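PDB 5HAB: ribonuclease J from Methanolobus psychrophilus R15, which probably degrades RNA exonucleolytically as a metallo-beta-lactamase-fold, beta-CASP-family ribonuclease, caught here as an engineered variant with RNA bound. Local coordinates for residues P288-R293 against V314-S319; M262-F267 against K337-M342; N325-I330 against G359-K364. The protein carries 1 engineered substitution. One frame throughout, in Å; residues are numbered along the deposited sequence.

Contact 1. Residues P288-R293 against V314-S319. With SO4 (sulfate ion), chain J; nucleotides of chain D.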
loop_
_atom_site.group_PDB
_atom_site.type_symbol
_atom_site.label_atom_id
_atom_site.label_comp_id
_atom_site.label_asym_id
_atom_site.label_seq_id
_atom_site.Cartn_x
_atom_site.Cartn_y
_atom_site.Cartn_z
ATOM N N PRO B 288 -7.887 -30.419 -24.723
ATOM C CA PRO B 288 -7.771 -28.960 -24.765
ATOM C C PRO B 288 -8.809 -28.341 -25.692
ATOM O O PRO B 288 -8.744 -28.524 -26.905
ATOM C CB PRO B 288 -6.348 -28.736 -25.289
ATOM C CG PRO B 288 -6.037 -29.964 -26.069
ATOM C CD PRO B 288 -6.754 -31.089 -25.383
ATOM N N VAL B 289 -9.758 -27.615 -25.114
ATOM C CA VAL B 289 -10.798 -26.952 -25.887
ATOM C C VAL B 289 -10.719 -25.437 -25.697
ATOM O O VAL B 289 -10.861 -24.929 -24.585
ATOM C CB VAL B 289 -12.195 -27.508 -25.526
ATOM C CG1 VAL B 289 -12.290 -27.801 -24.039
ATOM C CG2 VAL B 289 -13.291 -26.549 -25.969
ATOM N N LEU B 290 -10.459 -24.725 -26.787
ATOM C CA LEU B 290 -10.344 -23.269 -26.764
ATOM C C LEU B 290 -11.695 -22.592 -27.000
ATOM O O LEU B 290 -12.360 -22.863 -27.998
ATOM C CB LEU B 290 -9.334 -22.809 -27.819
ATOM C CG LEU B 290 -7.835 -22.811 -27.488
ATOM C CD1 LEU B 290 -7.378 -24.111 -26.850
ATOM C CD2 LEU B 290 -7.041 -22.558 -28.755
ATOM N N LEU B 291 -12.095 -21.708 -26.090
ATOM C CA LEU B 291 -13.399 -21.053 -26.179
ATOM C C LEU B 291 -13.272 -19.534 -26.219
ATOM O O LEU B 291 -12.412 -18.954 -25.558
ATOM C CB LEU B 291 -14.300 -21.454 -25.008
ATOM C CG LEU B 291 -14.652 -22.930 -24.817
ATOM C CD1 LEU B 291 -13.659 -23.609 -23.898
ATOM C CD2 LEU B 291 -16.061 -23.071 -24.274
ATOM N N GLY B 292 -14.140 -18.899 -27.001
ATOM C CA GLY B 292 -14.129 -17.455 -27.150
ATOM C C GLY B 292 -13.722 -17.035 -28.547
ATOM O O GLY B 292 -12.855 -17.659 -29.158
ATOM N N ARG B 293 -14.344 -15.974 -29.054
ATOM C CA ARG B 293 -14.098 -15.521 -30.421
ATOM C C ARG B 293 -12.638 -15.118 -30.634
ATOM O O ARG B 293 -12.032 -15.461 -31.654
ATOM C CB ARG B 293 -15.024 -14.351 -30.770
ATOM C CG ARG B 293 -14.941 -13.908 -32.226
ATOM C CD ARG B 293 -15.525 -14.967 -33.160
ATOM N NE ARG B 293 -16.979 -15.069 -33.035
ATOM C CZ ARG B 293 -17.722 -15.991 -33.641
ATOM N NH1 ARG B 293 -17.152 -16.905 -34.415
ATOM N NH2 ARG B 293 -19.038 -16.001 -33.469
ATOM N N VAL B 314 -7.548 -30.993 -30.430
ATOM C CA VAL B 314 -7.833 -29.606 -30.062
ATOM C C VAL B 314 -9.181 -29.172 -30.633
ATOM O O VAL B 314 -9.534 -29.519 -31.758
ATOM C CB VAL B 314 -6.701 -28.646 -30.511
ATOM C CG1 VAL B 314 -6.722 -28.435 -32.014
ATOM C CG2 VAL B 314 -6.818 -27.316 -29.787
ATOM N N GLU B 315 -9.952 -28.447 -29.831
ATOM C CA GLU B 315 -11.250 -27.957 -30.273
ATOM C C GLU B 315 -11.322 -26.444 -30.110
ATOM O O GLU B 315 -10.903 -25.901 -29.089
ATOM C CB GLU B 315 -12.384 -28.638 -29.499
ATOM C CG GLU B 315 -12.348 -30.164 -29.545
ATOM C CD GLU B 315 -13.540 -30.809 -28.850
ATOM O OE1 GLU B 315 -13.418 -31.974 -28.414
ATOM O OE2 GLU B 315 -14.599 -30.154 -28.744
ATOM N N ILE B 316 -11.847 -25.767 -31.125
ATOM C CA ILE B 316 -11.937 -24.313 -31.108
ATOM C C ILE B 316 -13.366 -23.903 -31.433
ATOM O O ILE B 316 -13.954 -24.386 -32.398
ATOM C CB ILE B 316 -10.929 -23.683 -32.088
ATOM C CG1 ILE B 316 -9.524 -24.222 -31.816
ATOM C CG2 ILE B 316 -10.943 -22.166 -31.971
ATOM C CD1 ILE B 316 -8.440 -23.558 -32.625
ATOM N N TYR B 317 -13.924 -23.014 -30.618
ATOM C CA TYR B 317 -15.300 -22.562 -30.797
ATOM C C TYR B 317 -15.407 -21.057 -30.606
ATOM O O TYR B 317 -14.972 -20.519 -29.586
ATOM C CB TYR B 317 -16.236 -23.281 -29.824
ATOM C CG TYR B 317 -16.195 -24.786 -29.950
ATOM C CD1 TYR B 317 -16.892 -25.438 -30.960
ATOM C CD2 TYR B 317 -15.457 -25.556 -29.063
ATOM C CE1 TYR B 317 -16.852 -26.815 -31.081
ATOM C CE2 TYR B 317 -15.412 -26.930 -29.174
ATOM C CZ TYR B 317 -16.110 -27.555 -30.183
ATOM O OH TYR B 317 -16.065 -28.925 -30.294
ATOM N N GLY B 318 -15.984 -20.380 -31.593
ATOM C CA GLY B 318 -16.088 -18.936 -31.560
ATOM C C GLY B 318 -17.483 -18.398 -31.307
ATOM O O GLY B 318 -17.638 -17.317 -30.742
ATOM N N SER B 319 -18.503 -19.146 -31.716
ATOM C CA SER B 319 -19.881 -18.676 -31.586
ATOM C C SER B 319 -20.511 -19.077 -30.256
ATOM O O SER B 319 -20.154 -20.100 -29.674
ATOM C CB SER B 319 -20.735 -19.203 -32.743
ATOM O OG SER B 319 -20.656 -20.612 -32.836
HETATM S S SO4 J . -21.752 -14.459 -31.713
HETATM O O1 SO4 J . -21.832 -14.028 -30.320
HETATM O O2 SO4 J . -20.366 -14.384 -32.169
HETATM O O3 SO4 J . -22.584 -13.584 -32.537
HETATM O O4 SO4 J . -22.236 -15.833 -31.827
ATOM P P A D 5 -14.752 -13.284 -26.485
ATOM O OP1 A D 5 -15.066 -14.617 -25.912
ATOM O OP2 A D 5 -13.500 -13.103 -27.264
ATOM O "O5'" A D 5 -15.983 -12.860 -27.400
ATOM C "C5'" A D 5 -17.301 -13.319 -27.113
ATOM C "C4'" A D 5 -18.296 -12.187 -27.150
ATOM O "O4'" A D 5 -17.576 -10.947 -27.385
ATOM C "C3'" A D 5 -19.344 -12.283 -28.251
ATOM O "O3'" A D 5 -20.548 -11.648 -27.820
ATOM C "C2'" A D 5 -18.711 -11.475 -29.380
ATOM O "O2'" A D 5 -19.630 -10.956 -30.318
ATOM C "C1'" A D 5 -17.993 -10.367 -28.607
ATOM N N9 A D 5 -16.795 -9.864 -29.284
ATOM C C8 A D 5 -15.672 -10.585 -29.613
ATOM N N7 A D 5 -14.749 -9.884 -30.224
ATOM C C5 A D 5 -15.302 -8.614 -30.306
ATOM C C6 A D 5 -14.819 -7.410 -30.849
ATOM N N6 A D 5 -13.622 -7.292 -31.431
ATOM N N1 A D 5 -15.617 -6.323 -30.772
ATOM C C2 A D 5 -16.817 -6.446 -30.189
ATOM N N3 A D 5 -17.382 -7.522 -29.642
ATOM C C4 A D 5 -16.566 -8.587 -29.738
#

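Contact 2. Residues M262-F267 against K337-M342. With nucleotides of chain D.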
loop_
_atom_site.group_PDB
_atom_site.type_symbol
_atom_site.label_atom_id
_atom_site.label_comp_id
_atom_site.label_asym_id
_atom_site.label_seq_id
_atom_site.Cartn_x
_atom_site.Cartn_y
_atom_site.Cartn_z
ATOM N N MET B 262 -10.873 -28.226 -14.251
ATOM C CA MET B 262 -10.066 -27.019 -14.236
ATOM C C MET B 262 -10.321 -26.141 -15.460
ATOM O O MET B 262 -10.387 -26.629 -16.587
ATOM C CB MET B 262 -8.583 -27.390 -14.154
ATOM C CG MET B 262 -8.230 -28.259 -12.953
ATOM S SD MET B 262 -6.516 -28.817 -12.959
ATOM C CE MET B 262 -6.477 -29.756 -14.477
ATOM N N ILE B 263 -10.459 -24.841 -15.220
ATOM C CA ILE B 263 -10.613 -23.857 -16.285
ATOM C C ILE B 263 -9.377 -22.972 -16.304
ATOM O O ILE B 263 -8.964 -22.478 -15.258
ATOM C CB ILE B 263 -11.878 -23.004 -16.086
ATOM C CG1 ILE B 263 -13.136 -23.852 -16.249
ATOM C CG2 ILE B 263 -11.886 -21.827 -17.055
ATOM C CD1 ILE B 263 -14.409 -23.091 -15.969
ATOM N N VAL B 264 -8.783 -22.763 -17.474
ATOM C CA VAL B 264 -7.664 -21.828 -17.573
ATOM C C VAL B 264 -8.076 -20.604 -18.387
ATOM O O VAL B 264 -8.751 -20.728 -19.407
ATOM C CB VAL B 264 -6.424 -22.497 -18.186
ATOM C CG1 VAL B 264 -5.223 -21.561 -18.110
ATOM C CG2 VAL B 264 -6.127 -23.808 -17.481
ATOM N N THR B 265 -7.672 -19.422 -17.932
ATOM C CA THR B 265 -7.931 -18.198 -18.683
ATOM C C THR B 265 -6.664 -17.351 -18.815
ATOM O O THR B 265 -5.866 -17.254 -17.882
ATOM C CB THR B 265 -9.049 -17.361 -18.037
ATOM O OG1 THR B 265 -9.265 -16.170 -18.807
ATOM C CG2 THR B 265 -8.688 -16.986 -16.602
ATOM N N THR B 266 -6.485 -16.748 -19.986
ATOM C CA THR B 266 -5.293 -15.956 -20.270
ATOM C C THR B 266 -5.511 -15.033 -21.469
ATOM O O THR B 266 -6.593 -15.011 -22.063
ATOM C CB THR B 266 -4.074 -16.863 -20.545
ATOM O OG1 THR B 266 -2.904 -16.059 -20.744
ATOM C CG2 THR B 266 -4.310 -17.714 -21.781
ATOM N N PHE B 267 -4.481 -14.259 -21.805
ATOM C CA PHE B 267 -4.524 -13.373 -22.963
ATOM C C PHE B 267 -4.628 -14.196 -24.239
ATOM O O PHE B 267 -3.773 -15.040 -24.501
ATOM C CB PHE B 267 -3.272 -12.493 -23.027
ATOM C CG PHE B 267 -2.969 -11.757 -21.753
ATOM C CD1 PHE B 267 -3.661 -10.608 -21.422
ATOM C CD2 PHE B 267 -1.989 -12.215 -20.888
ATOM C CE1 PHE B 267 -3.381 -9.921 -20.255
ATOM C CE2 PHE B 267 -1.706 -11.535 -19.715
ATOM C CZ PHE B 267 -2.405 -10.386 -19.398
ATOM N N LYS B 337 -12.263 -34.410 -17.759
ATOM C CA LYS B 337 -11.773 -34.924 -19.032
ATOM C C LYS B 337 -11.406 -33.790 -19.987
ATOM O O LYS B 337 -10.944 -34.033 -21.102
ATOM C CB LYS B 337 -12.823 -35.831 -19.681
ATOM C CG LYS B 337 -13.001 -37.182 -19.000
ATOM C CD LYS B 337 -14.064 -38.018 -19.707
ATOM C CE LYS B 337 -14.428 -39.263 -18.909
ATOM N NZ LYS B 337 -15.237 -38.939 -17.697
ATOM N N TYR B 338 -11.595 -32.553 -19.540
ATOM C CA TYR B 338 -11.360 -31.399 -20.400
ATOM C C TYR B 338 -10.539 -30.301 -19.734
ATOM O O TYR B 338 -10.542 -30.150 -18.511
ATOM C CB TYR B 338 -12.695 -30.819 -20.871
ATOM C CG TYR B 338 -13.460 -31.757 -21.767
ATOM C CD1 TYR B 338 -13.158 -31.856 -23.118
ATOM C CD2 TYR B 338 -14.471 -32.560 -21.259
ATOM C CE1 TYR B 338 -13.849 -32.721 -23.941
ATOM C CE2 TYR B 338 -15.171 -33.426 -22.074
ATOM C CZ TYR B 338 -14.856 -33.503 -23.413
ATOM O OH TYR B 338 -15.548 -34.368 -24.224
ATOM N N LEU B 339 -9.820 -29.548 -20.559
ATOM C CA LEU B 339 -9.183 -28.322 -20.107
ATOM C C LEU B 339 -9.655 -27.147 -20.950
ATOM O O LEU B 339 -9.020 -26.805 -21.948
ATOM C CB LEU B 339 -7.663 -28.422 -20.179
ATOM C CG LEU B 339 -7.023 -27.200 -19.514
ATOM C CD1 LEU B 339 -7.375 -27.174 -18.030
ATOM C CD2 LEU B 339 -5.520 -27.129 -19.748
ATOM N N PRO B 340 -10.784 -26.538 -20.565
ATOM C CA PRO B 340 -11.249 -25.325 -21.245
ATOM C C PRO B 340 -10.244 -24.182 -21.113
ATOM O O PRO B 340 -9.934 -23.745 -19.996
ATOM C CB PRO B 340 -12.557 -24.987 -20.518
ATOM C CG PRO B 340 -12.989 -26.262 -19.880
ATOM C CD PRO B 340 -11.722 -26.982 -19.520
ATOM N N VAL B 341 -9.739 -23.714 -22.251
ATOM C CA VAL B 341 -8.855 -22.559 -22.296
ATOM C C VAL B 341 -9.643 -21.391 -22.869
ATOM O O VAL B 341 -9.888 -21.335 -24.072
ATOM C CB VAL B 341 -7.607 -22.839 -23.140
ATOM C CG1 VAL B 341 -6.617 -21.689 -23.031
ATOM C CG2 VAL B 341 -6.974 -24.152 -22.732
ATOM N N MET B 342 -10.030 -20.454 -22.013
ATOM C CA MET B 342 -11.042 -19.481 -22.396
ATOM C C MET B 342 -10.628 -18.047 -22.076
ATOM O O MET B 342 -9.670 -17.811 -21.342
ATOM C CB MET B 342 -12.360 -19.819 -21.704
ATOM C CG MET B 342 -12.367 -19.532 -20.217
ATOM S SD MET B 342 -13.974 -19.896 -19.498
ATOM C CE MET B 342 -14.183 -21.588 -20.058
ATOM P P A D 2 -0.242 -4.498 -22.635
ATOM O OP1 A D 2 1.230 -4.526 -22.839
ATOM O OP2 A D 2 -1.095 -3.649 -23.505
ATOM O "O5'" A D 2 -0.761 -6.004 -22.715
ATOM C "C5'" A D 2 -1.827 -6.362 -23.584
ATOM C "C4'" A D 2 -2.966 -7.016 -22.841
ATOM O "O4'" A D 2 -3.108 -6.418 -21.527
ATOM C "C3'" A D 2 -4.340 -6.863 -23.481
ATOM O "O3'" A D 2 -4.577 -7.817 -24.503
ATOM C "C2'" A D 2 -5.290 -6.987 -22.295
ATOM O "O2'" A D 2 -5.523 -8.349 -21.971
ATOM C "C1'" A D 2 -4.472 -6.347 -21.171
ATOM N N9 A D 2 -4.822 -4.932 -20.935
ATOM C C8 A D 2 -3.994 -3.843 -21.057
ATOM N N7 A D 2 -4.565 -2.702 -20.758
ATOM C C5 A D 2 -5.855 -3.064 -20.399
ATOM C C6 A D 2 -6.961 -2.305 -19.977
ATOM N N6 A D 2 -6.937 -0.975 -19.841
ATOM N N1 A D 2 -8.104 -2.971 -19.697
ATOM C C2 A D 2 -8.122 -4.306 -19.836
ATOM N N3 A D 2 -7.149 -5.128 -20.223
ATOM C C4 A D 2 -6.026 -4.436 -20.489
#

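Contact 3. Residues N325-I330 against G359-K364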
loop_
_atom_site.group_PDB
_atom_site.type_symbol
_atom_site.label_atom_id
_atom_site.label_comp_id
_atom_site.label_asym_id
_atom_site.label_seq_id
_atom_site.Cartn_x
_atom_site.Cartn_y
_atom_site.Cartn_z
ATOM N N ASN B 325 -22.811 -25.190 -26.261
ATOM C CA ASN B 325 -23.035 -26.615 -26.480
ATOM C C ASN B 325 -21.761 -27.415 -26.220
ATOM O O ASN B 325 -21.823 -28.597 -25.879
ATOM C CB ASN B 325 -23.551 -26.872 -27.897
ATOM C CG ASN B 325 -25.065 -26.785 -27.988
ATOM O OD1 ASN B 325 -25.755 -27.805 -28.023
ATOM N ND2 ASN B 325 -25.590 -25.564 -28.013
ATOM N N ALA B 326 -20.611 -26.764 -26.353
ATOM C CA ALA B 326 -19.340 -27.390 -26.007
ATOM C C ALA B 326 -19.246 -27.561 -24.497
ATOM O O ALA B 326 -18.779 -28.586 -23.999
ATOM C CB ALA B 326 -18.176 -26.567 -26.529
ATOM N N LEU B 327 -19.698 -26.545 -23.772
ATOM C CA LEU B 327 -19.713 -26.587 -22.318
ATOM C C LEU B 327 -20.778 -27.560 -21.833
ATOM O O LEU B 327 -20.633 -28.168 -20.773
ATOM C CB LEU B 327 -19.947 -25.192 -21.743
ATOM C CG LEU B 327 -18.781 -24.244 -22.023
ATOM C CD1 LEU B 327 -19.229 -22.799 -22.019
ATOM C CD2 LEU B 327 -17.676 -24.469 -21.008
ATOM N N LYS B 328 -21.845 -27.715 -22.612
ATOM C CA LYS B 328 -22.870 -28.696 -22.278
ATOM C C LYS B 328 -22.318 -30.104 -22.492
ATOM O O LYS B 328 -22.612 -31.017 -21.719
ATOM C CB LYS B 328 -24.134 -28.481 -23.118
ATOM C CG LYS B 328 -25.116 -29.651 -23.083
ATOM C CD LYS B 328 -26.504 -29.238 -23.555
ATOM C CE LYS B 328 -27.200 -28.365 -22.523
ATOM N NZ LYS B 328 -28.443 -27.745 -23.059
ATOM N N LYS B 329 -21.492 -30.265 -23.521
ATOM C CA LYS B 329 -20.854 -31.549 -23.793
ATOM C C LYS B 329 -19.883 -31.897 -22.669
ATOM O O LYS B 329 -19.877 -33.022 -22.168
ATOM C CB LYS B 329 -20.127 -31.518 -25.140
ATOM C CG LYS B 329 -19.009 -32.539 -25.281
ATOM C CD LYS B 329 -18.187 -32.293 -26.541
ATOM C CE LYS B 329 -17.073 -33.322 -26.676
ATOM N NZ LYS B 329 -15.809 -32.751 -27.222
ATOM N N ILE B 330 -19.072 -30.919 -22.274
ATOM C CA ILE B 330 -18.076 -31.113 -21.228
ATOM C C ILE B 330 -18.758 -31.447 -19.908
ATOM O O ILE B 330 -18.368 -32.387 -19.210
ATOM C CB ILE B 330 -17.183 -29.868 -21.086
ATOM C CG1 ILE B 330 -16.315 -29.692 -22.332
ATOM C CG2 ILE B 330 -16.331 -29.953 -19.822
ATOM C CD1 ILE B 330 -15.551 -28.394 -22.364
ATOM N N GLY B 359 -23.823 -17.872 -14.537
ATOM C CA GLY B 359 -24.707 -19.014 -14.682
ATOM C C GLY B 359 -25.486 -19.006 -15.985
ATOM O O GLY B 359 -26.484 -19.712 -16.131
ATOM N N GLU B 360 -25.026 -18.198 -16.932
ATOM C CA GLU B 360 -25.665 -18.078 -18.238
ATOM C C GLU B 360 -25.131 -19.147 -19.187
ATOM O O GLU B 360 -24.961 -18.906 -20.382
ATOM C CB GLU B 360 -25.421 -16.686 -18.819
ATOM C CG GLU B 360 -25.728 -15.555 -17.855
ATOM C CD GLU B 360 -25.221 -14.220 -18.354
ATOM O OE1 GLU B 360 -24.273 -14.215 -19.167
ATOM O OE2 GLU B 360 -25.760 -13.178 -17.928
ATOM N N THR B 361 -24.858 -20.325 -18.640
ATOM C CA THR B 361 -24.081 -21.330 -19.341
ATOM C C THR B 361 -24.384 -22.718 -18.776
ATOM O O THR B 361 -24.593 -22.861 -17.570
ATOM C CB THR B 361 -22.572 -20.999 -19.220
ATOM O OG1 THR B 361 -22.263 -19.875 -20.054
ATOM C CG2 THR B 361 -21.704 -22.158 -19.627
ATOM N N PRO B 362 -24.439 -23.742 -19.648
ATOM C CA PRO B 362 -24.593 -25.141 -19.224
ATOM C C PRO B 362 -23.542 -25.572 -18.202
ATOM O O PRO B 362 -23.775 -26.478 -17.399
ATOM C CB PRO B 362 -24.420 -25.918 -20.529
ATOM C CG PRO B 362 -24.885 -24.976 -21.578
ATOM C CD PRO B 362 -24.470 -23.609 -21.116
ATOM N N PHE B 363 -22.392 -24.910 -18.239
ATOM C CA PHE B 363 -21.315 -25.178 -17.301
ATOM C C PHE B 363 -21.627 -24.574 -15.939
ATOM O O PHE B 363 -21.850 -23.370 -15.811
ATOM C CB PHE B 363 -19.988 -24.629 -17.837
ATOM C CG PHE B 363 -18.772 -25.176 -17.142
ATOM C CD1 PHE B 363 -18.399 -24.711 -15.890
ATOM C CD2 PHE B 363 -17.991 -26.144 -17.749
ATOM C CE1 PHE B 363 -17.283 -25.212 -15.252
ATOM C CE2 PHE B 363 -16.871 -26.646 -17.115
ATOM C CZ PHE B 363 -16.517 -26.176 -15.866
ATOM N N LYS B 364 -21.659 -25.426 -14.923
ATOM C CA LYS B 364 -21.849 -24.973 -13.556
ATOM C C LYS B 364 -20.597 -25.268 -12.734
ATOM O O LYS B 364 -20.158 -26.418 -12.638
ATOM C CB LYS B 364 -23.074 -25.646 -12.929
ATOM C CG LYS B 364 -24.407 -25.090 -13.407
ATOM C CD LYS B 364 -24.622 -23.666 -12.910
ATOM C CE LYS B 364 -26.027 -23.173 -13.217
ATOM N NZ LYS B 364 -26.312 -21.867 -12.558
#

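Contact 1. Residues P288-R293 against V314-S319
Leu290 is held by Glu315 and Tyr317 through both of its peptide groups. Its N donates to Glu315 O over a short 2.6 Å, and its O accepts from Tyr317 N at 3.1 Å. Flanking bonds, Glu315 N to Pro288 O and Gly292 N to Tyr317 O, extend this parallel ladder to four rungs. The Leu290 side chain leaves by the face that also carries Ile316. There its CD2 meets Ile316 CD1 at 4.2 Å, while Val278 and Val299 of helices 271-283 and 293-304 close over it. Tyr317 lies on the opposite face. It offers the CE2 edge of its ring to Val289 CG2, 3.9 Å away in the ring plane, and its OH points to OE2 of Glu315 in a bond refined doubtfully short. That carboxylate also reaches Lys329 through OE1. Arg293 works at the far end of the pair. Bends of about 70° at both chi2 and chi3 fold its chain back, laying the guanidinium flat over Gly318, so that Gly318 O stands over the centre of one face, 3.2 Å from Arg293 CZ, without a hydrogen bond from the guanidinium. The group spends an N-H at its edge instead, from NH2 to O2 of a sulfate, although that bond is refined implausibly short. Just before, Gly292 occupies the N-cap position of helix 293-304, and its CA lies 3.2 Å from OP1 of nucleotide A5 of chain D. Strand, helix and strand form a beta-alpha-beta crossover of the beta-CASP domain, with the RNA phosphate near the helix N-terminus, as is common in parallel alpha/beta folds.

Contact 2. Residues M262-F267 against K337-M342
Val264 is gripped by Pro340 and Met342 in a parallel pair whose axes approach to 4.8 Å at 22°: Val264 N donates to Pro340 O, and Met342 N to Val264 O, each over 2.9 Å and nearly straight. One rung earlier the ladder lapses. Pro340 has no N-H to give, and Met262 O rests against its ring carbon CD at 3.2 Å instead. A side chain takes part at the other end, where Thr265 OG1 donates to Met342 O at 3.0 Å. The hydroxyl reaches this oxygen because OG1 stands trans to the Thr265 N, but it arrives from above the carbonyl plane, about 35° out of it. On the face of Val264 and Val341, Leu339 turns its CD1 branch toward the 262-267 segment, 3.6 Å from Val264 CG2 and close to Met262 O and CB as well. Ile277 of helix 271-283 packs on Val264, Leu339 and Val341 together. The other face is built by Met342: chi1 near +72° sends CG and SD toward Ile263 CG2, SD at 3.7 Å, and the bend at chi3 keeps CE beside the same methyl. Val352, Leu353 and Ile356 pack against that same thioether chain. Thr266 OG1 finds its partner on the next strand, at Ser374 O. At the end of the segment, Phe267 turns the CD1 edge of its ring to O2' of nucleotide A2 of chain D, 3.0 Å away. Two neighbouring inner strands of a parallel sheet, covered by helices on both faces, with RNA close to the C-terminal end of the 262-267 segment, belong to the parallel alpha/beta core of the beta-CASP domain.

Contact 3. Residues N325-I330 against G359-K364
With Phe363 CG trans to its backbone N (chi1 -164°) and Leu327 CG trans to its carbonyl carbon (chi1 -67°), ring and isobutyl group are brought together and cross at about a right angle. Leu327 reaches the aromatic with its CD2 branch, 3.7 Å from Phe363 CD2, at a slant that is neither over the face nor at the edge. The same methyl also rests on Phe363 CB. One turn of helix 320-331 further on, Ile330 brings CG2 to the ring edge, near its plane and 4.3 Å from Phe363 CE2. Leu327 and Ile330, a turn apart, both project toward the loop, and the ring is set against both; Ile356 and Met331 also pack on Phe363. The second branch of Leu327 has its own partner: CD1 meets Thr361 CG2 at 3.5 Å. Thr361 thus shows the helix its methyl, while its hydroxyl makes a weak bond back to Glu360 O at 2.9 Å. Between Thr361 and Phe363, Pro362 covers the helix backbone itself. Its CB lies 3.6 Å from Lys328 CA and nearly as close to Lys328 CB, and its CG touches that CB too. Lys328 contributes the root of its chain; the remainder, bent at chi3, runs on to an exposed ammonium. The 359-364 loop leaves helix 352-357 at Gly359, through a Schellman motif with positive phi, before Thr361, Pro362 and Phe363 meet the neighbouring helix. No hydrogen bond or salt bridge joins the two segments. Aliphatic carbons, a proline ring and an aromatic ring make the contact, so its fit probably rests on complementary shape and on the burial of apolar surface, while the Thr361 hydroxyl turns back to its own segment.

The three contacts form one continuous block of the beta-CASP domain, with centres 10 to 13 Å apart. Contacts 1 and 2 share a sheet: Val289 O and Val341 N, 2.9 Å apart, probably hydrogen-bond between them, as do Leu291 N and Val341 O. Contact 3 lies against the sheet face that carries Val289 and Pro340. Its helix is pinned to contact 1 by the salt bridge from Lys329 NZ to Glu315 OE1 (2.8 Å), whereas Phe363 CE1 touches Ile263 CD1 of contact 2 at 3.6 Å. Contacts 1 and 2 meet the RNA at nucleotides A5 and A2; contact 3 keeps its nearest atom about 10 Å from it.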